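Local coordinates for protein S-adenosylmethionine:tRNA ribosyltransferase-isomerase (Thermotoga maritima, PDB 1VKY) that probably transfers and isomerises the ribose moiety of S-adenosylmethionine onto preQ1-modified tRNA, giving epoxyqueuosine in the queuosine pathway, at residues E100-C105 against Q143-R148. Residues are numbered along the deposited sequence; the frame is centred on the assembly and turned at random.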
ATOM      1  N   GLU B 100     -24.469  23.398   6.129  1.00 35.31           N
ATOM      2  CA  GLU B 100     -23.375  24.312   6.452  1.00 35.94           C
ATOM      3  C   GLU B 100     -23.567  24.846   7.861  1.00 34.20           C
ATOM      4  O   GLU B 100     -24.596  25.418   8.169  1.00 30.91           O
ATOM      5  CB  GLU B 100     -23.381  25.491   5.469  1.00 36.64           C
ATOM      6  CG  GLU B 100     -22.337  26.579   5.739  1.00 41.61           C
ATOM      7  CD  GLU B 100     -20.901  26.165   5.418  1.00 43.71           C
ATOM      8  OE1 GLU B 100     -20.681  25.224   4.639  1.00 49.10           O
ATOM      9  OE2 GLU B 100     -19.968  26.815   5.926  1.00 49.60           O
ATOM     10  N   GLY B 101     -22.592  24.632   8.721  1.00 33.32           N
ATOM     11  CA  GLY B 101     -22.673  25.140  10.093  1.00 33.84           C
ATOM     12  C   GLY B 101     -23.645  24.452  11.046  1.00 32.46           C
ATOM     13  O   GLY B 101     -23.847  24.950  12.143  1.00 33.91           O
ATOM     14  N   ILE B 102     -24.260  23.333  10.632  1.00 32.18           N
ATOM     15  CA  ILE B 102     -25.099  22.484  11.502  1.00 27.88           C
ATOM     16  C   ILE B 102     -24.581  21.034  11.407  1.00 29.42           C
ATOM     17  O   ILE B 102     -24.624  20.383  10.335  1.00 30.59           O
ATOM     18  CB  ILE B 102     -26.635  22.585  11.151  1.00 29.13           C
ATOM     19  CG1 ILE B 102     -27.104  24.032  11.138  1.00 29.05           C
ATOM     20  CG2 ILE B 102     -27.467  21.788  12.155  1.00 28.94           C
ATOM     21  CD1 ILE B 102     -28.582  24.210  10.862  1.00 30.98           C
ATOM     22  N   TRP B 103     -24.075  20.545  12.540  1.00 25.53           N
ATOM     23  CA  TRP B 103     -23.421  19.257  12.638  1.00 27.17           C
ATOM     24  C   TRP B 103     -23.936  18.410  13.790  1.00 25.46           C
ATOM     25  O   TRP B 103     -24.181  18.930  14.884  1.00 27.35           O
ATOM     26  CB  TRP B 103     -21.924  19.498  12.886  1.00 27.57           C
ATOM     27  CG  TRP B 103     -21.204  20.043  11.717  1.00 29.00           C
ATOM     28  CD1 TRP B 103     -21.237  21.341  11.248  1.00 29.70           C
ATOM     29  CD2 TRP B 103     -20.336  19.328  10.855  1.00 26.33           C
ATOM     30  NE1 TRP B 103     -20.440  21.456  10.141  1.00 29.73           N
ATOM     31  CE2 TRP B 103     -19.878  20.237   9.872  1.00 32.48           C
ATOM     32  CE3 TRP B 103     -19.897  18.008  10.804  1.00 26.52           C
ATOM     33  CZ2 TRP B 103     -18.994  19.865   8.869  1.00 30.30           C
ATOM     34  CZ3 TRP B 103     -19.010  17.646   9.822  1.00 32.82           C
ATOM     35  CH2 TRP B 103     -18.575  18.577   8.860  1.00 31.19           C
ATOM     36  N   LYS B 104     -24.064  17.099  13.549  1.00 24.43           N
ATOM     37  CA  LYS B 104     -24.192  16.131  14.607  1.00 26.13           C
ATOM     38  C   LYS B 104     -22.821  15.960  15.182  1.00 25.23           C
ATOM     39  O   LYS B 104     -21.874  15.710  14.445  1.00 27.30           O
ATOM     40  CB  LYS B 104     -24.671  14.770  14.101  1.00 28.65           C
ATOM     41  CG  LYS B 104     -26.112  14.763  13.705  1.00 39.12           C
ATOM     42  CD  LYS B 104     -26.494  13.489  12.974  1.00 42.44           C
ATOM     43  CE  LYS B 104     -26.337  12.255  13.818  1.00 39.54           C
ATOM     44  NZ  LYS B 104     -27.481  12.106  14.711  1.00 38.60           N
ATOM     45  N   CYS B 105     -22.735  16.078  16.497  1.00 27.01           N
ATOM     46  CA  CYS B 105     -21.469  16.098  17.214  1.00 27.48           C
ATOM     47  C   CYS B 105     -21.507  15.160  18.392  1.00 28.51           C
ATOM     48  O   CYS B 105     -22.549  14.910  18.986  1.00 24.71           O
ATOM     49  CB  CYS B 105     -21.188  17.508  17.744  1.00 27.31           C
ATOM     50  SG  CYS B 105     -20.995  18.737  16.431  1.00 27.62           S
ATOM     51  N   GLN B 143     -22.211  29.528  15.316  1.00 32.77           N
ATOM     52  CA  GLN B 143     -22.436  30.956  15.071  1.00 34.46           C
ATOM     53  C   GLN B 143     -21.039  31.559  14.898  1.00 36.41           C
ATOM     54  O   GLN B 143     -20.277  31.579  15.863  1.00 34.09           O
ATOM     55  CB  GLN B 143     -23.181  31.573  16.246  1.00 34.21           C
ATOM     56  CG  GLN B 143     -23.665  33.013  16.014  1.00 41.22           C
ATOM     57  CD  GLN B 143     -24.807  33.385  16.946  1.00 50.00           C
ATOM     58  OE1 GLN B 143     -24.725  34.383  17.671  1.00 61.00           O
ATOM     59  NE2 GLN B 143     -25.872  32.571  16.941  1.00 54.26           N
ATOM     60  N   PRO B 144     -20.648  31.948  13.675  1.00 37.59           N
ATOM     61  CA  PRO B 144     -21.485  31.909  12.485  1.00 37.16           C
ATOM     62  C   PRO B 144     -21.520  30.516  11.884  1.00 36.40           C
ATOM     63  O   PRO B 144     -20.689  29.677  12.219  1.00 36.10           O
ATOM     64  CB  PRO B 144     -20.776  32.878  11.528  1.00 38.05           C
ATOM     65  CG  PRO B 144     -19.344  32.768  11.870  1.00 40.00           C
ATOM     66  CD  PRO B 144     -19.283  32.389  13.349  1.00 40.36           C
ATOM     67  N   GLN B 145     -22.480  30.276  11.000  1.00 36.33           N
ATOM     68  CA  GLN B 145     -22.590  29.006  10.308  1.00 37.28           C
ATOM     69  C   GLN B 145     -21.609  28.938   9.160  1.00 38.17           C
ATOM     70  O   GLN B 145     -21.976  29.096   7.999  1.00 39.45           O
ATOM     71  CB  GLN B 145     -24.016  28.802   9.815  1.00 38.42           C
ATOM     72  CG  GLN B 145     -24.962  28.516  10.931  1.00 37.14           C
ATOM     73  CD  GLN B 145     -26.404  28.438  10.480  1.00 41.36           C
ATOM     74  OE1 GLN B 145     -27.230  29.250  10.911  1.00 39.02           O
ATOM     75  NE2 GLN B 145     -26.713  27.475   9.614  1.00 36.09           N
ATOM     76  N   ASP B 146     -20.355  28.682   9.500  1.00 37.82           N
ATOM     77  CA  ASP B 146     -19.251  28.739   8.541  1.00 38.56           C
ATOM     78  C   ASP B 146     -18.298  27.571   8.822  1.00 37.12           C
ATOM     79  O   ASP B 146     -17.582  27.567   9.810  1.00 35.63           O
ATOM     80  CB  ASP B 146     -18.559  30.110   8.670  1.00 38.10           C
ATOM     81  CG  ASP B 146     -17.388  30.316   7.683  1.00 41.77           C
ATOM     82  OD1 ASP B 146     -16.888  29.364   7.045  1.00 46.42           O
ATOM     83  OD2 ASP B 146     -16.873  31.437   7.507  1.00 50.94           O
ATOM     84  N   ASP B 147     -18.308  26.572   7.955  1.00 40.03           N
ATOM     85  CA  ASP B 147     -17.563  25.333   8.192  1.00 41.19           C
ATOM     86  C   ASP B 147     -16.054  25.543   8.147  1.00 42.66           C
ATOM     87  O   ASP B 147     -15.292  24.851   8.838  1.00 42.20           O
ATOM     88  CB  ASP B 147     -17.950  24.259   7.162  1.00 41.95           C
ATOM     89  CG  ASP B 147     -19.304  23.573   7.461  1.00 42.01           C
ATOM     90  OD1 ASP B 147     -19.968  23.829   8.492  1.00 38.32           O
ATOM     91  OD2 ASP B 147     -19.771  22.739   6.682  1.00 38.73           O
ATOM     92  N   ARG B 148     -15.620  26.470   7.302  1.00 44.89           N
ATOM     93  CA  ARG B 148     -14.190  26.771   7.176  1.00 45.30           C
ATOM     94  C   ARG B 148     -13.656  27.338   8.489  1.00 42.61           C
ATOM     95  O   ARG B 148     -12.620  26.905   8.994  1.00 42.19           O
ATOM     96  CB  ARG B 148     -13.952  27.725   6.010  1.00 46.61           C
ATOM     97  CG  ARG B 148     -14.044  27.025   4.657  1.00 50.76           C
TER
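The indole of W103 turns its edge to the carboxylate of D147: NE1 donates to OD1 over 2.9 Å, with OD1 in the ring plane, while ring and carboxylate planes stand 61° apart. The contact joins the hairpin of strands 89-97 and 102-108, part of a six-stranded antiparallel sheet, to the start of helix 147-153, where D146 is the N-cap. On the opposite face of the D147 carboxylate, G101 N reaches the same OD1 at 2.8 Å, a second donor. E100, its CG anti to the backbone N (chi1 176°) and its chain bent at chi2, brings OE2 within 2.6 Å of D147 N, a nearly straight bond that meets OE2 from above the E100 carboxylate plane. The acid pair E100 OE1 and D147 OD2, 3.3 Å apart, is bridged by R97, which forms salt bridges with both and probably offsets their repulsion. With an alanine at D147, the N-H groups of W103 and G101 would probably lose their shared acceptor, and R97 one of its carboxylates. G101, at positive phi, lets its CA lie 3.9 Å from Q145 CA. The Q145 side chain, extended beyond CG, lies alongside I102, and its NE2 donates to E100 O at 3.3 Å, with that oxygen 5° out of the amide plane.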